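Local coordinates for uncharacterized protein (Streptococcus pneumoniae, PDB 3LFT) that probably serves as the substrate-binding protein of an ABC transporter and holds L-tryptophan in a cleft between its two lobes, at residues 7-12 against 67-72; 142-147 against 194-199. One frame throughout, in Å; residues are numbered along the deposited sequence.

Interaction 1. Residues 7-12 against 67-72. With TRP (tryptophan), chain C.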
loop_
_atom_site.group_PDB
_atom_site.type_symbol
_atom_site.label_atom_id
_atom_site.label_comp_id
_atom_site.label_asym_id
_atom_site.label_seq_id
_atom_site.Cartn_x
_atom_site.Cartn_y
_atom_site.Cartn_z
ATOM N N VAL A 7 9.858 -11.326 10.218
ATOM C CA VAL A 7 8.882 -10.557 9.418
ATOM C C VAL A 7 8.142 -9.597 10.331
ATOM O O VAL A 7 7.578 -10.014 11.351
ATOM C CB VAL A 7 7.874 -11.480 8.729
ATOM C CG1 VAL A 7 6.802 -10.686 7.974
ATOM C CG2 VAL A 7 8.566 -12.446 7.777
ATOM N N LEU A 8 8.173 -8.309 9.981
ATOM C CA LEU A 8 7.416 -7.290 10.707
ATOM C C LEU A 8 6.339 -6.765 9.778
ATOM O O LEU A 8 6.638 -6.160 8.741
ATOM C CB LEU A 8 8.326 -6.138 11.180
ATOM C CG LEU A 8 7.616 -5.001 11.929
ATOM C CD1 LEU A 8 6.999 -5.489 13.244
ATOM C CD2 LEU A 8 8.586 -3.844 12.181
ATOM N N GLN A 9 5.082 -7.035 10.135
ATOM C CA GLN A 9 3.957 -6.454 9.423
ATOM C C GLN A 9 3.539 -5.190 10.180
ATOM O O GLN A 9 3.338 -5.215 11.384
ATOM C CB GLN A 9 2.827 -7.466 9.334
ATOM C CG GLN A 9 1.625 -6.929 8.551
ATOM C CD GLN A 9 0.594 -8.005 8.298
ATOM O OE1 GLN A 9 0.921 -9.166 8.041
ATOM N NE2 GLN A 9 -0.677 -7.606 8.359
ATOM N N PHE A 10 3.405 -4.078 9.459
ATOM C CA PHE A 10 3.211 -2.806 10.142
ATOM C C PHE A 10 1.910 -2.785 10.944
ATOM O O PHE A 10 1.894 -2.304 12.074
ATOM C CB PHE A 10 3.239 -1.631 9.154
ATOM C CG PHE A 10 2.886 -0.302 9.779
ATOM C CD1 PHE A 10 3.548 0.157 10.924
ATOM C CD2 PHE A 10 1.875 0.481 9.229
ATOM C CE1 PHE A 10 3.214 1.366 11.491
ATOM C CE2 PHE A 10 1.525 1.702 9.802
ATOM C CZ PHE A 10 2.195 2.147 10.933
ATOM N N VAL A 11 0.820 -3.296 10.369
ATOM C CA VAL A 11 -0.503 -3.193 10.972
ATOM C C VAL A 11 -1.369 -4.240 10.306
ATOM O O VAL A 11 -1.049 -4.745 9.235
ATOM C CB VAL A 11 -1.101 -1.756 10.748
ATOM C CG1 VAL A 11 -1.420 -1.493 9.273
ATOM C CG2 VAL A 11 -2.327 -1.481 11.592
ATOM N N SER A 12 -2.487 -4.562 10.947
ATOM C CA SER A 12 -3.489 -5.414 10.312
ATOM C C SER A 12 -4.411 -4.577 9.447
ATOM O O SER A 12 -5.218 -3.794 9.938
ATOM C CB SER A 12 -4.303 -6.176 11.359
ATOM O OG SER A 12 -3.478 -7.117 12.017
ATOM N N VAL A 67 12.126 -8.870 7.013
ATOM C CA VAL A 67 11.170 -8.446 5.991
ATOM C C VAL A 67 10.231 -7.440 6.611
ATOM O O VAL A 67 9.658 -7.726 7.665
ATOM C CB VAL A 67 10.325 -9.652 5.480
ATOM C CG1 VAL A 67 9.396 -9.218 4.342
ATOM C CG2 VAL A 67 11.235 -10.800 5.011
ATOM N N GLY A 68 10.083 -6.281 5.983
ATOM C CA GLY A 68 9.151 -5.271 6.467
ATOM C C GLY A 68 7.993 -5.114 5.511
ATOM O O GLY A 68 8.183 -4.718 4.353
ATOM N N ILE A 69 6.796 -5.443 5.990
ATOM C CA ILE A 69 5.568 -5.284 5.191
ATOM C C ILE A 69 4.988 -3.913 5.480
ATOM O O ILE A 69 4.558 -3.645 6.607
ATOM C CB ILE A 69 4.509 -6.395 5.483
ATOM C CG1 ILE A 69 5.146 -7.789 5.415
ATOM C CG2 ILE A 69 3.352 -6.257 4.476
ATOM C CD1 ILE A 69 4.175 -8.956 5.719
ATOM N N ALA A 70 5.033 -3.067 4.441
ATOM C CA ALA A 70 4.643 -1.643 4.436
ATOM C C ALA A 70 5.807 -0.760 4.871
ATOM O O ALA A 70 6.706 -1.184 5.612
ATOM C CB ALA A 70 3.355 -1.362 5.267
ATOM N N THR A 71 5.787 0.468 4.387
ATOM C CA THR A 71 6.881 1.411 4.541
ATOM C C THR A 71 7.332 1.623 6.004
ATOM O O THR A 71 8.523 1.529 6.269
ATOM C CB THR A 71 6.557 2.742 3.796
ATOM O OG1 THR A 71 6.571 2.495 2.393
ATOM C CG2 THR A 71 7.578 3.832 4.097
ATOM N N PRO A 72 6.398 1.835 6.950
ATOM C CA PRO A 72 6.914 2.053 8.320
ATOM C C PRO A 72 7.641 0.840 8.897
ATOM O O PRO A 72 8.559 1.006 9.707
ATOM C CB PRO A 72 5.657 2.366 9.123
ATOM C CG PRO A 72 4.715 2.959 8.081
ATOM C CD PRO A 72 4.951 2.106 6.856
HETATM N N TRP C . 2.606 0.265 -0.213
HETATM C CA TRP C . 2.242 0.635 1.187
HETATM C C TRP C . 3.405 1.287 1.861
HETATM O O TRP C . 3.464 1.332 3.093
HETATM C CB TRP C . 1.770 -0.615 1.948
HETATM C CG TRP C . 0.547 -1.224 1.309
HETATM C CD1 TRP C . 0.489 -2.328 0.459
HETATM C CD2 TRP C . -0.830 -0.735 1.439
HETATM N NE1 TRP C . -0.814 -2.547 0.077
HETATM C CE2 TRP C . -1.631 -1.635 0.605
HETATM C CE3 TRP C . -1.382 0.329 2.114
HETATM C CZ2 TRP C . -2.993 -1.408 0.523
HETATM C CZ3 TRP C . -2.754 0.533 2.004
HETATM C CH2 TRP C . -3.536 -0.338 1.219
HETATM O OXT TRP C . 4.306 1.781 1.169
#

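Interaction 2. Residues 142-147 against 194-199. With TRP (tryptophan), chain C.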
loop_
_atom_site.group_PDB
_atom_site.type_symbol
_atom_site.label_atom_id
_atom_site.label_comp_id
_atom_site.label_asym_id
_atom_site.label_seq_id
_atom_site.Cartn_x
_atom_site.Cartn_y
_atom_site.Cartn_z
ATOM N N SER A 142 -0.335 12.135 7.477
ATOM C CA SER A 142 0.928 12.869 7.545
ATOM C C SER A 142 2.055 11.985 8.147
ATOM O O SER A 142 3.225 12.371 8.121
ATOM C CB SER A 142 0.740 14.167 8.336
ATOM O OG SER A 142 0.159 13.904 9.608
ATOM N N SER A 143 1.715 10.809 8.683
ATOM C CA SER A 143 2.735 9.899 9.250
ATOM C C SER A 143 3.429 9.028 8.197
ATOM O O SER A 143 4.408 8.372 8.499
ATOM C CB SER A 143 2.159 9.021 10.387
ATOM O OG SER A 143 1.183 8.087 9.888
ATOM N N GLU A 144 2.936 9.019 6.966
ATOM C CA GLU A 144 3.390 8.013 5.995
ATOM C C GLU A 144 4.144 8.596 4.817
ATOM O O GLU A 144 3.552 9.285 3.983
ATOM C CB GLU A 144 2.190 7.215 5.534
ATOM C CG GLU A 144 1.647 6.411 6.687
ATOM C CD GLU A 144 0.698 5.318 6.288
ATOM O OE1 GLU A 144 0.868 4.670 5.232
ATOM O OE2 GLU A 144 -0.250 5.097 7.074
ATOM N N ASP A 145 5.438 8.294 4.740
ATOM C CA ASP A 145 6.258 8.791 3.641
ATOM C C ASP A 145 5.697 8.330 2.307
ATOM O O ASP A 145 5.708 9.098 1.349
ATOM C CB ASP A 145 7.703 8.355 3.782
ATOM C CG ASP A 145 8.411 9.060 4.939
ATOM O OD1 ASP A 145 7.894 10.098 5.432
ATOM O OD2 ASP A 145 9.483 8.586 5.370
ATOM N N ASN A 146 5.184 7.091 2.237
ATOM C CA ASN A 146 4.544 6.603 1.003
ATOM C C ASN A 146 3.452 7.510 0.490
ATOM O O ASN A 146 3.319 7.715 -0.728
ATOM C CB ASN A 146 3.986 5.180 1.197
ATOM C CG ASN A 146 3.359 4.953 2.567
ATOM O OD1 ASN A 146 4.056 5.020 3.593
ATOM N ND2 ASN A 146 2.044 4.712 2.604
ATOM N N SER A 147 2.655 8.071 1.395
ATOM C CA SER A 147 1.520 8.872 0.948
ATOM C C SER A 147 1.916 10.268 0.497
ATOM O O SER A 147 1.278 10.833 -0.394
ATOM C CB SER A 147 0.469 8.961 2.036
ATOM O OG SER A 147 -0.057 7.674 2.292
ATOM N N ILE A 194 -2.381 4.774 -1.446
ATOM C CA ILE A 194 -1.981 3.512 -0.820
ATOM C C ILE A 194 -1.413 3.889 0.565
ATOM O O ILE A 194 -0.212 4.151 0.701
ATOM C CB ILE A 194 -0.971 2.727 -1.696
ATOM C CG1 ILE A 194 -1.477 2.546 -3.130
ATOM C CG2 ILE A 194 -0.700 1.370 -1.079
ATOM C CD1 ILE A 194 -0.390 1.997 -4.058
ATOM N N ASP A 195 -2.306 3.960 1.547
ATOM C CA ASP A 195 -2.039 4.601 2.831
ATOM C C ASP A 195 -2.457 3.627 3.928
ATOM O O ASP A 195 -3.622 3.219 4.002
ATOM C CB ASP A 195 -2.840 5.907 2.911
ATOM C CG ASP A 195 -2.585 6.669 4.189
ATOM O OD1 ASP A 195 -3.032 6.214 5.265
ATOM O OD2 ASP A 195 -1.899 7.723 4.118
ATOM N N ASN A 196 -1.518 3.237 4.786
ATOM C CA ASN A 196 -1.808 2.228 5.809
ATOM C C ASN A 196 -2.759 2.723 6.892
ATOM O O ASN A 196 -3.566 1.947 7.411
ATOM C CB ASN A 196 -0.518 1.762 6.473
ATOM C CG ASN A 196 0.396 1.080 5.498
ATOM O OD1 ASN A 196 0.159 -0.065 5.120
ATOM N ND2 ASN A 196 1.455 1.767 5.079
ATOM N N THR A 197 -2.638 3.993 7.264
ATOM C CA THR A 197 -3.492 4.589 8.305
ATOM C C THR A 197 -4.955 4.550 7.860
ATOM O O THR A 197 -5.820 4.033 8.575
ATOM C CB THR A 197 -3.034 6.043 8.644
ATOM O OG1 THR A 197 -1.644 6.014 9.024
ATOM C CG2 THR A 197 -3.874 6.665 9.763
ATOM N N ILE A 198 -5.224 5.072 6.663
ATOM C CA ILE A 198 -6.607 5.114 6.197
ATOM C C ILE A 198 -7.065 3.687 5.898
ATOM O O ILE A 198 -8.217 3.345 6.169
ATOM C CB ILE A 198 -6.787 6.042 4.977
ATOM C CG1 ILE A 198 -6.203 7.433 5.264
ATOM C CG2 ILE A 198 -8.257 6.141 4.558
ATOM C CD1 ILE A 198 -6.783 8.183 6.483
ATOM N N ALA A 199 -6.185 2.838 5.370
ATOM C CA ALA A 199 -6.635 1.460 5.098
ATOM C C ALA A 199 -7.053 0.738 6.376
ATOM O O ALA A 199 -8.011 -0.047 6.386
ATOM C CB ALA A 199 -5.576 0.655 4.352
HETATM N N TRP C . 2.606 0.265 -0.213
HETATM C CA TRP C . 2.242 0.635 1.187
HETATM C C TRP C . 3.405 1.287 1.861
HETATM O O TRP C . 3.464 1.332 3.093
HETATM C CB TRP C . 1.770 -0.615 1.948
HETATM C CG TRP C . 0.547 -1.224 1.309
HETATM C CD1 TRP C . 0.489 -2.328 0.459
HETATM C CD2 TRP C . -0.830 -0.735 1.439
HETATM N NE1 TRP C . -0.814 -2.547 0.077
HETATM C CE2 TRP C . -1.631 -1.635 0.605
HETATM C CE3 TRP C . -1.382 0.329 2.114
HETATM C CZ2 TRP C . -2.993 -1.408 0.523
HETATM C CZ3 TRP C . -2.754 0.533 2.004
HETATM C CH2 TRP C . -3.536 -0.338 1.219
HETATM O OXT TRP C . 4.306 1.781 1.169
#

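Interaction 1. Residues 7-12 against 67-72
L8 and I69 join two neighbouring parallel strands, 3-9 and 65-69, whose short segments run 13° from exact alignment. L8 N donates to V67 O at 2.8 Å, and I69 N returns a bond to L8 O. A third bond, F10 N to I69 O at 3.1 Å, is more bent and lies where the two strands end. V7, Q9, V67 and I69 share one face of the sheet. There I69 CD1 lies 3.9 Å from V7 CG1 and also meets the aliphatic part and OE1 of Q9, while Y20 and I23 of helix 14-29 cover I69.

Beyond the strand, F10 carries the contact. Its CB rests 3.9 Å from A70 CB and near I69 O. With CG anti to the backbone N (chi1 173°), the ring reaches across to the pyrrolidine of P72. CD1 and CE1 sit beneath P72 CB, and CG too stays nearer that atom; CD2 and CE2 lie nearest P72 CG, while CZ meets both. P72 CB stands 3.6 Å from the F10 ring centroid and close to the normal, which makes this a CH-pi contact over the face. The Q9 amide meanwhile turns back on its own segment: NE2 donates to V11 O from above the carbonyl plane, and D17 supplies it with a second partner.

A70 is the N-cap of helix 71-80, and the helix start meets the ligand. T71 N points almost straight at tryptophan O (2.8 Å, 176°), and T71 OG1 donates to tryptophan OXT at 2.7 Å. The two carboxylate oxygens are thus taken by one residue. Binding a ligand carboxylate at a helix N terminus that follows a parallel strand is a recurrent solution in the alpha/beta lobes of periplasmic-type binding proteins.

Interaction 2. Residues 142-147 against 194-199
E144 and D195 are the N-cap residues of two helices, 145-160 and 196-200, that start beside one another; the nearest CA atoms, those of S147 and D195, are 5.9 Å apart. The motif is the D195 N-cap of helix 196-200, whose first N-H groups are also bound by the E144 carboxylate, in the second alpha/beta lobe of a periplasmic-type binding protein. Each helix start follows a parallel strand, 135-141 or 189-192.

The E144 carboxylate is laid across the first turn of helix 196-200. Its OE1 takes N196 N on the syn lone pair at 2.8 Å, and OE2 uses its own syn lone pair for T197 N. The anti lone pair of E144 OE2 receives T197 OG1 at 2.6 Å, and that of OE1 receives N146 ND2. N196 ND2 adds a fifth donor, meeting OE1 from above the carboxylate plane. The five donors, two of them N-H groups of the helix start, would favour the ionised form of this buried group, even though E144 OE2 lies only 3.5 Å from D195 OD1.

D195 caps its own helix, with OD1 accepting I198 N. The other oxygen, D195 OD2, receives S147 OG at 2.6 Å on the anti side, out of the carboxylate plane, and a backbone N-H from S141 as well. N146 links the two halves: ND2 gives one hydrogen to E144 and the other to I194 O (3.0 Å), both partners lying in the amide plane, which fixes the flip of the amide.

The N196 side chain crosses that of E144 at about a right angle, yet its amide plane is tilted only 23° from the carboxylate. Its CG stands anti to the carbonyl carbon (chi1 -63°), placing ND2 between E144 and the ligand, where N196 ND2 donates to tryptophan O at 2.9 Å with an N-H...O angle of 156°.

Overall arrangement
Interaction 1 belongs to one lobe and interaction 2 to the other, their centres about 13 Å apart, and bound tryptophan lies between them. The lobes touch directly here: T71 CB packs on N146 OD1 at 3.4 Å, and A70 CB on N196 OD1 at 3.5 Å. F10 and P72 also press against N196, CD2 of F10 lying 3.9 Å from N196 CB. Tryptophan O takes T71 N from one lobe and N196 ND2 from the other, which is consistent with a closed, ligand-loaded cleft. The T71 donors sit at the start of helix 71-80, directly after strand 65-69, whereas N196 ND2 is also bonded to E144. D115, Q236, T92 and A90 complete the ligand's hydrogen bonds.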